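Local coordinates for protein type II secretion ATPase XpsE (Xanthomonas campestris, PDB 2D28) that belongs to the GspE-type ATPases of bacterial type II secretion, of which the N-terminal domain is modelled here, at residues Arg18-Gln30 against Gly38-Ser50. The protein carries 1 engineered substitution. Numbering follows the deposited sequence.
Sequences RRLKDTDLVRARQ and GLLALLGRLGLVS. Engineered in segment 18-30: V26 (natural residue Leu).
L48, just past helix 39-45, packs against helix 22-27 with both of its methyls: CD1 rests 3.7 Å from CB of D24, while CD2 lies alongside the carboxylate and at the edge of the R27 guanidinium, 3.8 Å from NH1. A branched leucine suits the place, since its two methyls can cover the aliphatic CB of D24 and, at the same time, the flank of the salt bridge from D24 OD1 to R27 NH1 (3.4 Å). The other carboxylate oxygen, OD2, accepts from a water that also donates to the L48 carbonyl, tying the two segments together where no direct hydrogen bond crosses. A28, the first residue to leave the helical conformation after helix 22-27, is small enough for L43 to press CD2 on its methyl, a tight 3.3 Å. L42 points CD2 at the chain beyond helix 22-27, 3.4 Å from the backbone N of Q30, because a chi1 of -178° turns CG away from its own backbone N. At the other end of the contact, before helix 22-27, L20 sends CD1 to V49 CG2 at 3.8 Å and crosses L43 at about a right angle. The axes of 22-27 and 39-45 cross at 115° and approach to 10.6 Å. This leucine-rich, partly buried packing, backed by helices 6-16 and 51-62, is characteristic of a small all-helical bundle.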
loop_
_atom_site.group_PDB
_atom_site.type_symbol
_atom_site.label_atom_id
_atom_site.label_comp_id
_atom_site.label_asym_id
_atom_site.label_seq_id
_atom_site.Cartn_x
_atom_site.Cartn_y
_atom_site.Cartn_z
ATOM N N ARG A 18 18.625 -7.992 -0.037
ATOM C CA ARG A 18 19.144 -7.825 1.291
ATOM C C ARG A 18 18.496 -6.708 2.096
ATOM O O ARG A 18 19.124 -6.041 2.931
ATOM C CB ARG A 18 20.637 -7.632 1.203
ATOM C CG ARG A 18 21.276 -8.855 0.535
ATOM C CD ARG A 18 22.580 -8.504 -0.054
ATOM N NE ARG A 18 23.471 -8.129 1.023
ATOM C CZ ARG A 18 24.378 -7.145 0.969
ATOM N NH1 ARG A 18 24.571 -6.414 -0.142
ATOM N NH2 ARG A 18 25.123 -6.911 2.045
ATOM N N ARG A 19 17.209 -6.526 1.871
ATOM C CA ARG A 19 16.388 -5.585 2.652
ATOM C C ARG A 19 15.717 -6.266 3.832
ATOM O O ARG A 19 14.915 -5.648 4.550
ATOM C CB ARG A 19 15.315 -5.008 1.731
ATOM C CG ARG A 19 15.862 -4.279 0.499
ATOM C CD ARG A 19 14.818 -3.907 -0.565
ATOM N NE ARG A 19 15.447 -3.383 -1.773
ATOM C CZ ARG A 19 14.862 -3.345 -2.980
ATOM N NH1 ARG A 19 13.692 -3.857 -3.187
ATOM N NH2 ARG A 19 15.485 -2.860 -3.997
ATOM N N LEU A 20 15.987 -7.574 3.956
ATOM C CA LEU A 20 15.421 -8.442 4.991
ATOM C C LEU A 20 16.444 -9.570 5.238
ATOM O O LEU A 20 16.932 -10.176 4.275
ATOM C CB LEU A 20 14.112 -9.071 4.510
ATOM C CG LEU A 20 13.476 -10.188 5.400
ATOM C CD1 LEU A 20 13.015 -9.615 6.696
ATOM C CD2 LEU A 20 12.290 -10.831 4.697
ATOM N N LYS A 21 16.731 -9.861 6.500
ATOM C CA LYS A 21 17.645 -10.948 6.872
ATOM C C LYS A 21 16.896 -12.222 7.044
ATOM O O LYS A 21 15.781 -12.240 7.607
ATOM C CB LYS A 21 18.310 -10.683 8.242
ATOM C CG LYS A 21 18.936 -9.343 8.421
ATOM C CD LYS A 21 19.821 -9.389 9.682
ATOM C CE LYS A 21 19.884 -8.073 10.428
ATOM N NZ LYS A 21 19.802 -8.292 11.916
ATOM N N ASP A 22 17.528 -13.322 6.644
ATOM C CA ASP A 22 16.841 -14.582 6.645
ATOM C C ASP A 22 16.566 -15.028 8.070
ATOM O O ASP A 22 15.558 -15.702 8.313
ATOM C CB ASP A 22 17.597 -15.640 5.832
ATOM C CG ASP A 22 18.790 -16.198 6.540
ATOM O OD1 ASP A 22 19.641 -15.416 7.055
ATOM O OD2 ASP A 22 18.944 -17.451 6.604
ATOM N N THR A 23 17.420 -14.611 9.011
ATOM C CA THR A 23 17.183 -14.922 10.434
ATOM C C THR A 23 15.957 -14.224 10.947
ATOM O O THR A 23 15.135 -14.817 11.622
ATOM C CB THR A 23 18.402 -14.590 11.324
ATOM O OG1 THR A 23 18.837 -13.238 11.105
ATOM C CG2 THR A 23 19.575 -15.455 10.944
ATOM N N ASP A 24 15.807 -12.955 10.601
ATOM C CA ASP A 24 14.606 -12.227 10.955
ATOM C C ASP A 24 13.318 -12.816 10.353
ATOM O O ASP A 24 12.218 -12.807 10.981
ATOM C CB ASP A 24 14.719 -10.776 10.504
ATOM C CG ASP A 24 15.739 -9.976 11.298
ATOM O OD1 ASP A 24 16.243 -10.462 12.341
ATOM O OD2 ASP A 24 16.109 -8.848 10.913
ATOM N N LEU A 25 13.422 -13.283 9.120
ATOM C CA LEU A 25 12.253 -13.786 8.432
ATOM C C LEU A 25 11.826 -15.055 9.110
ATOM O O LEU A 25 10.657 -15.248 9.285
ATOM C CB LEU A 25 12.541 -14.068 6.963
ATOM C CG LEU A 25 11.435 -14.807 6.222
ATOM C CD1 LEU A 25 10.057 -14.080 6.344
ATOM C CD2 LEU A 25 11.870 -14.983 4.741
ATOM N N VAL A 26 12.777 -15.922 9.468
ATOM C CA VAL A 26 12.423 -17.190 10.142
ATOM C C VAL A 26 11.757 -16.934 11.500
ATOM O O VAL A 26 10.786 -17.582 11.844
ATOM C CB VAL A 26 13.614 -18.229 10.231
ATOM C CG1 VAL A 26 14.920 -17.596 10.654
ATOM C CG2 VAL A 26 13.255 -19.422 11.178
ATOM N N ARG A 27 12.213 -15.930 12.241
ATOM C CA ARG A 27 11.541 -15.590 13.497
ATOM C C ARG A 27 10.102 -15.098 13.267
ATOM O O ARG A 27 9.180 -15.501 13.976
ATOM C CB ARG A 27 12.293 -14.520 14.268
ATOM C CG ARG A 27 13.714 -14.858 14.755
ATOM C CD ARG A 27 14.320 -13.676 15.584
ATOM N NE ARG A 27 13.223 -12.761 15.934
ATOM C CZ ARG A 27 13.102 -11.482 15.566
ATOM N NH1 ARG A 27 14.054 -10.869 14.862
ATOM N NH2 ARG A 27 12.011 -10.805 15.937
ATOM N N ALA A 28 9.920 -14.194 12.314
ATOM C CA ALA A 28 8.585 -13.751 11.919
ATOM C C ALA A 28 7.759 -14.960 11.405
ATOM O O ALA A 28 8.235 -15.766 10.606
ATOM C CB ALA A 28 8.678 -12.650 10.859
ATOM N N ARG A 29 6.570 -15.126 11.974
ATOM C CA ARG A 29 5.535 -16.126 11.582
ATOM C C ARG A 29 4.391 -15.969 12.613
ATOM O O ARG A 29 4.479 -16.474 13.723
ATOM C CB ARG A 29 5.973 -17.620 11.507
ATOM C CG ARG A 29 7.440 -17.972 11.385
ATOM C CD ARG A 29 8.196 -18.043 12.688
ATOM N NE ARG A 29 7.364 -18.659 13.716
ATOM C CZ ARG A 29 6.596 -18.003 14.588
ATOM N NH1 ARG A 29 6.560 -16.673 14.654
ATOM N NH2 ARG A 29 5.843 -18.706 15.419
ATOM N N GLN A 30 3.352 -15.212 12.259
ATOM C CA GLN A 30 2.392 -14.731 13.240
ATOM C C GLN A 30 2.921 -14.870 14.691
ATOM O O GLN A 30 4.086 -15.198 14.924
ATOM C CB GLN A 30 1.052 -15.462 13.066
ATOM C CG GLN A 30 1.199 -16.978 12.902
ATOM C CD GLN A 30 0.394 -17.783 13.938
ATOM O OE1 GLN A 30 -0.599 -17.291 14.535
ATOM N NE2 GLN A 30 0.828 -19.019 14.151
ATOM N N GLY A 38 -0.838 -10.176 8.366
ATOM C CA GLY A 38 -0.112 -10.748 7.244
ATOM C C GLY A 38 1.384 -10.831 7.535
ATOM O O GLY A 38 1.880 -10.218 8.467
ATOM N N LEU A 39 2.104 -11.571 6.712
ATOM C CA LEU A 39 3.540 -11.745 6.931
ATOM C C LEU A 39 4.242 -10.401 6.778
ATOM O O LEU A 39 5.038 -10.007 7.655
ATOM C CB LEU A 39 4.144 -12.824 5.998
ATOM C CG LEU A 39 5.660 -13.024 6.066
ATOM C CD1 LEU A 39 6.121 -13.209 7.541
ATOM C CD2 LEU A 39 6.023 -14.210 5.233
ATOM N N LEU A 40 3.958 -9.670 5.700
ATOM C CA LEU A 40 4.696 -8.438 5.470
ATOM C C LEU A 40 4.358 -7.355 6.535
ATOM O O LEU A 40 5.204 -6.611 6.991
ATOM C CB LEU A 40 4.390 -7.874 4.084
ATOM C CG LEU A 40 5.047 -8.674 2.946
ATOM C CD1 LEU A 40 4.430 -8.276 1.619
ATOM C CD2 LEU A 40 6.565 -8.403 2.931
ATOM N N ALA A 41 3.089 -7.291 6.880
ATOM C CA ALA A 41 2.589 -6.569 8.103
ATOM C C ALA A 41 3.363 -6.907 9.354
ATOM O O ALA A 41 3.789 -6.010 10.039
ATOM C CB ALA A 41 1.065 -6.909 8.312
ATOM N N LEU A 42 3.605 -8.181 9.624
ATOM C CA LEU A 42 4.260 -8.587 10.856
ATOM C C LEU A 42 5.726 -8.144 10.836
ATOM O O LEU A 42 6.215 -7.596 11.829
ATOM C CB LEU A 42 4.176 -10.074 11.050
ATOM C CG LEU A 42 4.790 -10.646 12.319
ATOM C CD1 LEU A 42 4.052 -10.081 13.535
ATOM C CD2 LEU A 42 4.728 -12.146 12.276
ATOM N N LEU A 43 6.394 -8.347 9.690
ATOM C CA LEU A 43 7.752 -7.849 9.470
ATOM C C LEU A 43 7.887 -6.367 9.673
ATOM O O LEU A 43 8.869 -5.895 10.253
ATOM C CB LEU A 43 8.276 -8.248 8.046
ATOM C CG LEU A 43 8.419 -9.748 7.792
ATOM C CD1 LEU A 43 8.624 -10.063 6.316
ATOM C CD2 LEU A 43 9.607 -10.324 8.636
ATOM N N GLY A 44 6.927 -5.597 9.190
ATOM C CA GLY A 44 6.932 -4.180 9.423
ATOM C C GLY A 44 6.764 -3.875 10.913
ATOM O O GLY A 44 7.436 -2.975 11.453
ATOM N N ARG A 45 5.888 -4.635 11.582
ATOM C CA ARG A 45 5.543 -4.354 12.984
ATOM C C ARG A 45 6.669 -4.788 13.917
ATOM O O ARG A 45 6.828 -4.189 14.963
ATOM C CB ARG A 45 4.257 -5.074 13.402
ATOM C CG ARG A 45 3.691 -4.685 14.813
ATOM C CD ARG A 45 3.024 -5.887 15.589
ATOM N NE ARG A 45 2.309 -5.531 16.839
ATOM C CZ ARG A 45 1.172 -4.834 16.921
ATOM N NH1 ARG A 45 0.555 -4.371 15.828
ATOM N NH2 ARG A 45 0.640 -4.583 18.122
ATOM N N LEU A 46 7.414 -5.839 13.562
ATOM C CA LEU A 46 8.591 -6.246 14.309
ATOM C C LEU A 46 9.845 -5.365 14.035
ATOM O O LEU A 46 10.912 -5.603 14.602
ATOM C CB LEU A 46 8.897 -7.703 14.044
ATOM C CG LEU A 46 7.900 -8.709 14.625
ATOM C CD1 LEU A 46 8.091 -10.072 14.027
ATOM C CD2 LEU A 46 8.092 -8.804 16.122
ATOM N N GLY A 47 9.712 -4.344 13.204
ATOM C CA GLY A 47 10.831 -3.490 12.833
ATOM C C GLY A 47 11.878 -4.124 11.890
ATOM O O GLY A 47 13.035 -3.653 11.791
ATOM N N LEU A 48 11.494 -5.157 11.167
ATOM C CA LEU A 48 12.473 -5.902 10.396
ATOM C C LEU A 48 12.568 -5.518 8.930
ATOM O O LEU A 48 13.467 -6.029 8.223
ATOM C CB LEU A 48 12.195 -7.410 10.509
ATOM C CG LEU A 48 11.948 -7.932 11.949
ATOM C CD1 LEU A 48 11.554 -9.414 11.910
ATOM C CD2 LEU A 48 13.110 -7.706 12.889
ATOM N N VAL A 49 11.571 -4.792 8.424
ATOM C CA VAL A 49 11.604 -4.275 7.038
ATOM C C VAL A 49 11.192 -2.831 7.158
ATOM O O VAL A 49 10.165 -2.515 7.734
ATOM C CB VAL A 49 10.630 -5.057 6.101
ATOM C CG1 VAL A 49 10.461 -4.414 4.730
ATOM C CG2 VAL A 49 11.137 -6.439 5.969
ATOM N N SER A 50 12.006 -1.924 6.657
ATOM C CA SER A 50 11.624 -0.503 6.652
ATOM C C SER A 50 10.438 -0.206 5.730
ATOM O O SER A 50 10.206 -0.926 4.741
ATOM C CB SER A 50 12.810 0.395 6.245
ATOM O OG SER A 50 13.075 0.335 4.834
HETATM O O HOH W 1 14.281 -3.063 5.302
HETATM O O HOH W 2 15.406 -7.718 8.545
#